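Local structure of monoglyceride lipase (Saccharomyces cerevisiae, 4ZWN) at residues P171-L175 with G243-Y247; A154-K160 with Y253-A259; A189-K194 with F233-H237. The protein hydrolyses monoacylglycerols to free fatty acids and glycerol, preferring monounsaturated substrates, and also takes part in the breakdown of fatty acid ethyl esters. The protein carries 2 engineered substitutions. One frame throughout, in Å; residues are numbered along the deposited sequence.

Contact 1: residues P171-L175 with G243-Y247; sequences PLIIL and GAKLY
Ile174 lies over one face of the Tyr247 ring and touches it with both ends of its side chain. Its CG2 methyl makes a CH-pi contact 3.8 Å from the centroid of the Tyr247 ring, 26° off the ring normal and displaced toward the rim near CG. Over the same face, the terminal CD1 of Ile174 reaches 3.6 Å from Tyr247 CE1, so the aliphatic chain follows the ring toward its hydroxyl end. The first torsion of Ile174 (chi1 47°) wedges CG1 between the backbone N and the carbonyl carbon and leaves CG2 trans to that carbon, which lets the two branches share one ring face. Ile173 crosses Tyr247 at about a right angle and presses CG2 against the root of the side chain, 3.6 Å from Tyr247 CB; the same methyl lies farther from Leu246 CB, at 4.4 Å. The backbones themselves approach closely at Gly243, whose CA makes a CA-H...O contact of 3.4 Å with Leu172 O. With a serine in place of Tyr247, Ile174 would probably lose the flat surface beneath its two methyls and be left free to turn. Lys282 of helix 277-286 adds a cation-pi contact to Tyr247 and donates a hydrogen bond to its backbone O, while Phe283 of that helix packs on Ile173 and Leu246. The loop 171-175 follows strand 165-169 and lies beside the active site: Leu172 is backbone-bonded to Ser144, inferred to be the nucleophile, and Ile174 to Asp276. With only dispersion, CH-pi and CA-H...O contacts between loop and helix 233-248, the fit depends on complementary shape more than on directed polar bonds.

Contact 2: residues A154-K160 with Y253-A259; sequences ACQGKHK and YIQKNFA
Lys160 NZ is gripped by two backbone carbonyls, one from each segment. Its bond to Asn257 O measures 2.8 Å and runs in the carbonyl plane, on a lone pair; the one to Cys155 O, at 2.9 Å, comes from above the carbonyl plane. Beyond CG the lysine chain is fully extended, and its first torsion (chi1 64°) tucks CG between backbone N and carbonyl carbon, from where the chain runs past Ala259 CB to the paired carbonyls. These two oxygens are both acceptors and lie close together, so the ammonium between them probably offsets their mutual repulsion. A backbone bond from Ala259 N to Ala154 O, 3.0 Å long, ties the segments a second time. Asn257 turns its ND2 back to Tyr253 O, a nearly straight bond (169°) in the amide plane, which restrains the rotation of the carboxamide. Cys155 touches two aromatic rings: its CB lies 3.8 Å from Tyr253 CE2, and its SG sits at the edge of the Phe258 ring, 4.1 Å from CD1. Ala154 CB packs 3.7 Å from Phe258 CE1, and Phe283 of helix 277-286 also lies against Phe258. The arrangement belongs to the alpha/beta-hydrolase fold: the far end of helix 145-156, which follows the nucleophile elbow, is fastened to the short helix 253-257 that leads into strand 264-269.

Contact 3: residues A189-K194 with F233-H237; sequences APLLAK and FRQIH
Three flat groups of helix 233-248 meet the end of helix 185-191 and the residues just after it. Over one face of the Phe233 ring lies Ala189 CB, a CH-pi contact 3.9 Å from the centroid and offset toward the rim, while Leu192 O stands at the ring edge. The Arg234 guanidinium has Ala193 CB over one face, and the His237 ring turns its edge to Pro190 O. Both helices belong to the segment inserted between strands 165-169 and 264-269 of this alpha/beta-hydrolase fold, the place of the cap in monoacylglycerol lipases. Phe233 has CG trans to its carbonyl carbon (chi1 -78°), which sets one face of the ring against Ala189, and Leu192 CB approaches Phe233 CE2 from that same side, at 4.0 Å. Ile236 extends the apolar patch, its CG2 lying 4.1 Å from Pro190 CG. Arg234 starts away from the other segment but bends at chi2 and chi3 (38° and 62°), which brings NH2 within 3.6 Å of Lys194 N. The two cationic side chains run side by side, Lys194 NZ staying 5.8 Å from Arg234 NH2, and the salt bridge of Arg234 NH1 with Asp238 probably eases their like charge. The small Ala193 lets the segments come close, its CB 3.5 Å from His237 CB, and His237 CD2 comes to 3.1 Å from Pro190 O.

Contacts 1 and 3 share helix 233-248: contact 3 holds its first turn within the inserted cap region, contact 1 its later part against the loop beside the nucleophile. Contact 2 ties the next helix, 253-257, to helix 145-156 of the hydrolase core, and it touches contact 1 where Leu246 O meets Ile254 CD1. Along the chain the three are nested, 3 inside 1 inside 2. All are partly buried, but contact 3 lies farthest from the chain's centre and includes exposed residues. Direct hydrogen bonds between segments occur in contact 2, remote from the annotated sites, whereas contacts 1 and 3 are chiefly apolar, each with a methyl over an aromatic face, contact 3 adding cationic side chains.

Contact 1: residues P171-L175 with G243-Y247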
loop_
_atom_site.group_PDB
_atom_site.type_symbol
_atom_site.label_atom_id
_atom_site.label_comp_id
_atom_site.label_asym_id
_atom_site.label_seq_id
_atom_site.Cartn_x
_atom_site.Cartn_y
_atom_site.Cartn_z
ATOM N N PRO A 171 -2.542 6.149 -4.352
ATOM C CA PRO A 171 -3.605 5.165 -4.129
ATOM C C PRO A 171 -4.386 4.849 -5.397
ATOM O O PRO A 171 -4.628 5.740 -6.212
ATOM C CB PRO A 171 -4.501 5.845 -3.090
ATOM C CG PRO A 171 -4.266 7.300 -3.291
ATOM C CD PRO A 171 -2.819 7.421 -3.662
ATOM N N LEU A 172 -4.762 3.585 -5.562
ATOM C CA LEU A 172 -5.555 3.174 -6.709
ATOM C C LEU A 172 -6.984 3.668 -6.561
ATOM O O LEU A 172 -7.814 3.021 -5.922
ATOM C CB LEU A 172 -5.536 1.656 -6.872
ATOM C CG LEU A 172 -6.407 1.089 -7.997
ATOM C CD1 LEU A 172 -5.963 1.619 -9.344
ATOM C CD2 LEU A 172 -6.371 -0.426 -7.983
ATOM N N ILE A 173 -7.259 4.826 -7.146
ATOM C CA ILE A 173 -8.610 5.361 -7.172
ATOM C C ILE A 173 -9.138 5.282 -8.605
ATOM O O ILE A 173 -10.131 4.605 -8.870
ATOM C CB ILE A 173 -8.654 6.805 -6.632
ATOM C CG1 ILE A 173 -8.221 6.817 -5.161
ATOM C CG2 ILE A 173 -10.045 7.387 -6.773
ATOM C CD1 ILE A 173 -8.303 8.175 -4.487
ATOM N N ILE A 174 -8.459 5.954 -9.528
ATOM C CA ILE A 174 -8.740 5.785 -10.952
ATOM C C ILE A 174 -7.451 5.564 -11.729
ATOM O O ILE A 174 -6.443 6.225 -11.480
ATOM C CB ILE A 174 -9.474 7.000 -11.555
ATOM C CG1 ILE A 174 -8.800 8.303 -11.120
ATOM C CG2 ILE A 174 -10.940 6.988 -11.163
ATOM C CD1 ILE A 174 -9.260 9.513 -11.897
ATOM N N LEU A 175 -7.487 4.634 -12.675
ATOM C CA LEU A 175 -6.347 4.414 -13.554
ATOM C C LEU A 175 -6.086 5.644 -14.417
ATOM O O LEU A 175 -7.009 6.374 -14.780
ATOM C CB LEU A 175 -6.572 3.190 -14.444
ATOM C CG LEU A 175 -6.693 1.833 -13.752
ATOM C CD1 LEU A 175 -6.939 0.734 -14.775
ATOM C CD2 LEU A 175 -5.443 1.543 -12.943
ATOM N N GLY A 243 -11.644 1.518 -5.784
ATOM C CA GLY A 243 -11.185 2.870 -6.053
ATOM C C GLY A 243 -12.214 3.729 -6.761
ATOM O O GLY A 243 -12.338 4.920 -6.475
ATOM N N ALA A 244 -12.951 3.126 -7.688
ATOM C CA ALA A 244 -13.983 3.839 -8.431
ATOM C C ALA A 244 -15.067 4.357 -7.496
ATOM O O ALA A 244 -15.642 5.423 -7.726
ATOM C CB ALA A 244 -14.591 2.938 -9.497
ATOM N N LYS A 245 -15.344 3.591 -6.444
ATOM C CA LYS A 245 -16.344 3.971 -5.454
ATOM C C LYS A 245 -15.955 5.282 -4.786
ATOM O O LYS A 245 -16.803 6.139 -4.529
ATOM C CB LYS A 245 -16.509 2.869 -4.403
ATOM C CG LYS A 245 -17.419 3.253 -3.240
ATOM C CD LYS A 245 -17.522 2.127 -2.224
ATOM C CE LYS A 245 -16.144 1.710 -1.730
ATOM N NZ LYS A 245 -16.200 0.522 -0.835
ATOM N N LEU A 246 -14.665 5.436 -4.516
ATOM C CA LEU A 246 -14.163 6.652 -3.897
ATOM C C LEU A 246 -14.206 7.826 -4.870
ATOM O O LEU A 246 -14.495 8.953 -4.476
ATOM C CB LEU A 246 -12.738 6.439 -3.382
ATOM C CG LEU A 246 -12.618 5.469 -2.206
ATOM C CD1 LEU A 246 -11.181 5.394 -1.706
ATOM C CD2 LEU A 246 -13.567 5.868 -1.085
ATOM N N TYR A 247 -13.925 7.556 -6.143
ATOM C CA TYR A 247 -13.850 8.615 -7.145
ATOM C C TYR A 247 -15.223 9.177 -7.485
ATOM O O TYR A 247 -15.384 10.383 -7.669
ATOM C CB TYR A 247 -13.175 8.111 -8.419
ATOM C CG TYR A 247 -13.006 9.193 -9.456
ATOM C CD1 TYR A 247 -12.084 10.217 -9.268
ATOM C CD2 TYR A 247 -13.768 9.200 -10.618
ATOM C CE1 TYR A 247 -11.924 11.215 -10.208
ATOM C CE2 TYR A 247 -13.614 10.195 -11.566
ATOM C CZ TYR A 247 -12.691 11.199 -11.354
ATOM O OH TYR A 247 -12.532 12.195 -12.287
#

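Contact 2: residues A154-K160 with Y253-A259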
loop_
_atom_site.group_PDB
_atom_site.type_symbol
_atom_site.label_atom_id
_atom_site.label_comp_id
_atom_site.label_asym_id
_atom_site.label_seq_id
_atom_site.Cartn_x
_atom_site.Cartn_y
_atom_site.Cartn_z
ATOM N N ALA A 154 -10.351 3.576 6.198
ATOM C CA ALA A 154 -10.673 4.791 6.940
ATOM C C ALA A 154 -12.173 5.103 6.908
ATOM O O ALA A 154 -12.676 5.845 7.749
ATOM C CB ALA A 154 -9.880 5.968 6.391
ATOM N N CYS A 155 -12.883 4.531 5.940
ATOM C CA CYS A 155 -14.319 4.755 5.815
ATOM C C CYS A 155 -15.139 3.592 6.372
ATOM O O CYS A 155 -16.256 3.788 6.850
ATOM C CB CYS A 155 -14.698 4.989 4.352
ATOM S SG CYS A 155 -13.889 6.408 3.577
ATOM N N GLN A 156 -14.579 2.387 6.318
ATOM C CA GLN A 156 -15.354 1.185 6.607
ATOM C C GLN A 156 -14.730 0.278 7.665
ATOM O O GLN A 156 -15.363 -0.679 8.109
ATOM C CB GLN A 156 -15.560 0.383 5.322
ATOM C CG GLN A 156 -14.318 -0.347 4.847
ATOM C CD GLN A 156 -14.532 -1.055 3.527
ATOM O OE1 GLN A 156 -14.644 -0.419 2.481
ATOM N NE2 GLN A 156 -14.599 -2.380 3.571
ATOM N N GLY A 157 -13.496 0.572 8.062
ATOM C CA GLY A 157 -12.778 -0.270 9.003
ATOM C C GLY A 157 -13.427 -0.370 10.371
ATOM O O GLY A 157 -13.984 0.602 10.880
ATOM N N LYS A 158 -13.354 -1.556 10.968
ATOM C CA LYS A 158 -13.911 -1.779 12.297
ATOM C C LYS A 158 -13.200 -0.937 13.344
ATOM O O LYS A 158 -13.800 -0.518 14.334
ATOM C CB LYS A 158 -13.820 -3.252 12.676
ATOM C CG LYS A 158 -15.141 -3.988 12.631
ATOM C CD LYS A 158 -14.945 -5.436 13.028
ATOM C CE LYS A 158 -14.279 -5.535 14.390
ATOM N NZ LYS A 158 -13.778 -6.910 14.660
ATOM N N HIS A 159 -11.915 -0.697 13.119
ATOM C CA HIS A 159 -11.112 0.089 14.044
ATOM C C HIS A 159 -10.604 1.360 13.375
ATOM O O HIS A 159 -9.498 1.820 13.658
ATOM C CB HIS A 159 -9.946 -0.746 14.567
ATOM C CG HIS A 159 -10.363 -2.072 15.120
ATOM N ND1 HIS A 159 -10.757 -2.243 16.430
ATOM C CD2 HIS A 159 -10.461 -3.291 14.536
ATOM C CE1 HIS A 159 -11.073 -3.510 16.630
ATOM N NE2 HIS A 159 -10.905 -4.166 15.497
ATOM N N LYS A 160 -11.425 1.928 12.496
ATOM C CA LYS A 160 -11.047 3.132 11.760
ATOM C C LYS A 160 -10.833 4.339 12.676
ATOM O O LYS A 160 -10.043 5.226 12.358
ATOM C CB LYS A 160 -12.102 3.467 10.697
ATOM C CG LYS A 160 -13.479 3.812 11.243
ATOM C CD LYS A 160 -14.438 4.148 10.111
ATOM C CE LYS A 160 -15.831 4.462 10.630
ATOM N NZ LYS A 160 -16.777 4.751 9.518
ATOM N N TYR A 253 -20.419 9.492 0.157
ATOM C CA TYR A 253 -19.942 8.350 0.921
ATOM C C TYR A 253 -18.751 8.720 1.798
ATOM O O TYR A 253 -18.673 8.321 2.961
ATOM C CB TYR A 253 -19.561 7.205 -0.013
ATOM C CG TYR A 253 -18.951 6.029 0.705
ATOM C CD1 TYR A 253 -19.749 5.104 1.362
ATOM C CD2 TYR A 253 -17.575 5.842 0.728
ATOM C CE1 TYR A 253 -19.195 4.026 2.025
ATOM C CE2 TYR A 253 -17.010 4.765 1.386
ATOM C CZ TYR A 253 -17.825 3.860 2.033
ATOM O OH TYR A 253 -17.267 2.787 2.688
ATOM N N ILE A 254 -17.828 9.488 1.231
ATOM C CA ILE A 254 -16.616 9.861 1.941
ATOM C C ILE A 254 -16.924 10.781 3.118
ATOM O O ILE A 254 -16.486 10.524 4.239
ATOM C CB ILE A 254 -15.605 10.542 0.997
ATOM C CG1 ILE A 254 -15.234 9.584 -0.140
ATOM C CG2 ILE A 254 -14.367 10.978 1.769
ATOM C CD1 ILE A 254 -14.246 10.147 -1.131
ATOM N N GLN A 255 -17.692 11.839 2.866
ATOM C CA GLN A 255 -18.037 12.800 3.911
ATOM C C GLN A 255 -18.758 12.146 5.087
ATOM O O GLN A 255 -18.571 12.541 6.235
ATOM C CB GLN A 255 -18.909 13.927 3.348
ATOM C CG GLN A 255 -18.207 14.851 2.371
ATOM C CD GLN A 255 -18.295 14.368 0.941
ATOM O OE1 GLN A 255 -18.524 13.184 0.685
ATOM N NE2 GLN A 255 -18.115 15.284 -0.004
ATOM N N LYS A 256 -19.579 11.142 4.796
ATOM C CA LYS A 256 -20.417 10.522 5.817
ATOM C C LYS A 256 -19.701 9.446 6.628
ATOM O O LYS A 256 -19.986 9.269 7.811
ATOM C CB LYS A 256 -21.669 9.916 5.177
ATOM C CG LYS A 256 -22.644 10.934 4.611
ATOM C CD LYS A 256 -23.839 10.236 3.978
ATOM C CE LYS A 256 -24.758 11.224 3.281
ATOM N NZ LYS A 256 -25.916 10.531 2.657
ATOM N N ASN A 257 -18.775 8.728 6.002
ATOM C CA ASN A 257 -18.202 7.544 6.636
ATOM C C ASN A 257 -16.734 7.666 7.043
ATOM O O ASN A 257 -16.239 6.855 7.827
ATOM C CB ASN A 257 -18.371 6.338 5.711
ATOM C CG ASN A 257 -19.823 6.021 5.435
ATOM O OD1 ASN A 257 -20.470 5.309 6.203
ATOM N ND2 ASN A 257 -20.349 6.552 4.337
ATOM N N PHE A 258 -16.039 8.668 6.515
ATOM C CA PHE A 258 -14.635 8.860 6.861
ATOM C C PHE A 258 -14.490 9.118 8.357
ATOM O O PHE A 258 -15.200 9.954 8.916
ATOM C CB PHE A 258 -14.029 10.017 6.066
ATOM C CG PHE A 258 -12.536 10.099 6.167
ATOM C CD1 PHE A 258 -11.728 9.410 5.274
ATOM C CD2 PHE A 258 -11.937 10.857 7.159
ATOM C CE1 PHE A 258 -10.352 9.479 5.369
ATOM C CE2 PHE A 258 -10.561 10.927 7.261
ATOM C CZ PHE A 258 -9.768 10.238 6.366
ATOM N N ALA A 259 -13.578 8.387 8.994
ATOM C CA ALA A 259 -13.339 8.514 10.430
ATOM C C ALA A 259 -13.089 9.967 10.808
ATOM O O ALA A 259 -12.146 10.591 10.319
ATOM C CB ALA A 259 -12.167 7.644 10.853
HETATM O O HOH W 1 -15.045 1.980 2.108
#

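Contact 3: residues A189-K194 with F233-H237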
loop_
_atom_site.group_PDB
_atom_site.type_symbol
_atom_site.label_atom_id
_atom_site.label_comp_id
_atom_site.label_asym_id
_atom_site.label_seq_id
_atom_site.Cartn_x
_atom_site.Cartn_y
_atom_site.Cartn_z
ATOM N N ALA A 189 -11.365 -7.188 -17.774
ATOM C CA ALA A 189 -11.397 -8.151 -16.671
ATOM C C ALA A 189 -12.461 -7.839 -15.605
ATOM O O ALA A 189 -13.189 -8.742 -15.200
ATOM C CB ALA A 189 -10.016 -8.261 -16.023
ATOM N N PRO A 190 -12.561 -6.573 -15.142
ATOM C CA PRO A 190 -13.653 -6.310 -14.196
ATOM C C PRO A 190 -15.022 -6.458 -14.846
ATOM O O PRO A 190 -15.977 -6.868 -14.189
ATOM C CB PRO A 190 -13.411 -4.857 -13.768
ATOM C CG PRO A 190 -11.969 -4.615 -14.043
ATOM C CD PRO A 190 -11.678 -5.401 -15.281
ATOM N N LEU A 191 -15.106 -6.134 -16.132
ATOM C CA LEU A 191 -16.354 -6.239 -16.879
ATOM C C LEU A 191 -16.840 -7.681 -16.988
ATOM O O LEU A 191 -18.045 -7.934 -17.040
ATOM C CB LEU A 191 -16.184 -5.644 -18.279
ATOM C CG LEU A 191 -16.673 -4.216 -18.529
ATOM C CD1 LEU A 191 -16.303 -3.282 -17.392
ATOM C CD2 LEU A 191 -16.099 -3.709 -19.841
ATOM N N LEU A 192 -15.897 -8.621 -17.018
ATOM C CA LEU A 192 -16.221 -10.041 -17.180
ATOM C C LEU A 192 -16.106 -10.828 -15.878
ATOM O O LEU A 192 -16.248 -12.049 -15.878
ATOM C CB LEU A 192 -15.312 -10.679 -18.235
ATOM C CG LEU A 192 -15.456 -10.196 -19.679
ATOM C CD1 LEU A 192 -14.518 -10.953 -20.609
ATOM C CD2 LEU A 192 -16.890 -10.337 -20.140
ATOM N N ALA A 193 -15.862 -10.124 -14.777
ATOM C CA ALA A 193 -15.611 -10.762 -13.485
ATOM C C ALA A 193 -16.777 -11.626 -13.005
ATOM O O ALA A 193 -16.595 -12.808 -12.741
ATOM C CB ALA A 193 -15.284 -9.715 -12.447
ATOM N N LYS A 194 -17.963 -11.034 -12.880
ATOM C CA LYS A 194 -19.154 -11.762 -12.441
ATOM C C LYS A 194 -19.316 -13.100 -13.179
ATOM O O LYS A 194 -19.458 -14.146 -12.545
ATOM C CB LYS A 194 -20.402 -10.894 -12.630
ATOM C CG LYS A 194 -21.087 -10.477 -11.331
ATOM C CD LYS A 194 -21.959 -11.591 -10.761
ATOM C CE LYS A 194 -22.784 -11.085 -9.589
ATOM N NZ LYS A 194 -23.350 -9.739 -9.885
ATOM N N PHE A 233 -9.951 -12.372 -12.156
ATOM C CA PHE A 233 -10.927 -11.355 -12.534
ATOM C C PHE A 233 -11.665 -10.836 -11.302
ATOM O O PHE A 233 -11.963 -9.646 -11.205
ATOM C CB PHE A 233 -11.929 -11.904 -13.556
ATOM C CG PHE A 233 -11.394 -11.975 -14.961
ATOM C CD1 PHE A 233 -10.057 -11.733 -15.224
ATOM C CD2 PHE A 233 -12.237 -12.272 -16.023
ATOM C CE1 PHE A 233 -9.567 -11.797 -16.515
ATOM C CE2 PHE A 233 -11.753 -12.333 -17.315
ATOM C CZ PHE A 233 -10.416 -12.094 -17.562
ATOM N N ARG A 234 -11.950 -11.733 -10.362
ATOM C CA ARG A 234 -12.656 -11.360 -9.141
ATOM C C ARG A 234 -11.805 -10.395 -8.324
ATOM O O ARG A 234 -12.296 -9.365 -7.867
ATOM C CB ARG A 234 -13.020 -12.605 -8.322
ATOM C CG ARG A 234 -13.742 -12.343 -6.994
ATOM C CD ARG A 234 -14.748 -11.193 -7.060
ATOM N NE ARG A 234 -15.850 -11.420 -7.992
ATOM C CZ ARG A 234 -16.660 -10.458 -8.425
ATOM N NH1 ARG A 234 -16.484 -9.207 -8.017
ATOM N NH2 ARG A 234 -17.641 -10.741 -9.270
ATOM N N GLN A 235 -10.531 -10.731 -8.156
ATOM C CA GLN A 235 -9.597 -9.870 -7.440
ATOM C C GLN A 235 -9.493 -8.501 -8.101
ATOM O O GLN A 235 -9.632 -7.467 -7.443
ATOM C CB GLN A 235 -8.213 -10.516 -7.369
ATOM C CG GLN A 235 -7.153 -9.623 -6.744
ATOM C CD GLN A 235 -5.741 -10.128 -6.977
ATOM O OE1 GLN A 235 -5.432 -10.672 -8.033
ATOM N NE2 GLN A 235 -4.874 -9.944 -5.989
ATOM N N ILE A 236 -9.251 -8.509 -9.410
ATOM C CA ILE A 236 -9.057 -7.281 -10.170
ATOM C C ILE A 236 -10.295 -6.381 -10.136
ATOM O O ILE A 236 -10.187 -5.179 -9.888
ATOM C CB ILE A 236 -8.680 -7.595 -11.628
ATOM C CG1 ILE A 236 -7.355 -8.357 -11.665
ATOM C CG2 ILE A 236 -8.576 -6.318 -12.444
ATOM C CD1 ILE A 236 -7.007 -8.918 -13.019
ATOM N N HIS A 237 -11.464 -6.967 -10.371
ATOM C CA HIS A 237 -12.719 -6.226 -10.316
ATOM C C HIS A 237 -12.900 -5.534 -8.975
ATOM O O HIS A 237 -13.325 -4.380 -8.907
ATOM C CB HIS A 237 -13.903 -7.160 -10.570
ATOM C CG HIS A 237 -15.242 -6.520 -10.359
ATOM N ND1 HIS A 237 -15.828 -6.408 -9.115
ATOM C CD2 HIS A 237 -16.116 -5.971 -11.236
ATOM C CE1 HIS A 237 -17.000 -5.811 -9.235
ATOM N NE2 HIS A 237 -17.199 -5.536 -10.513
#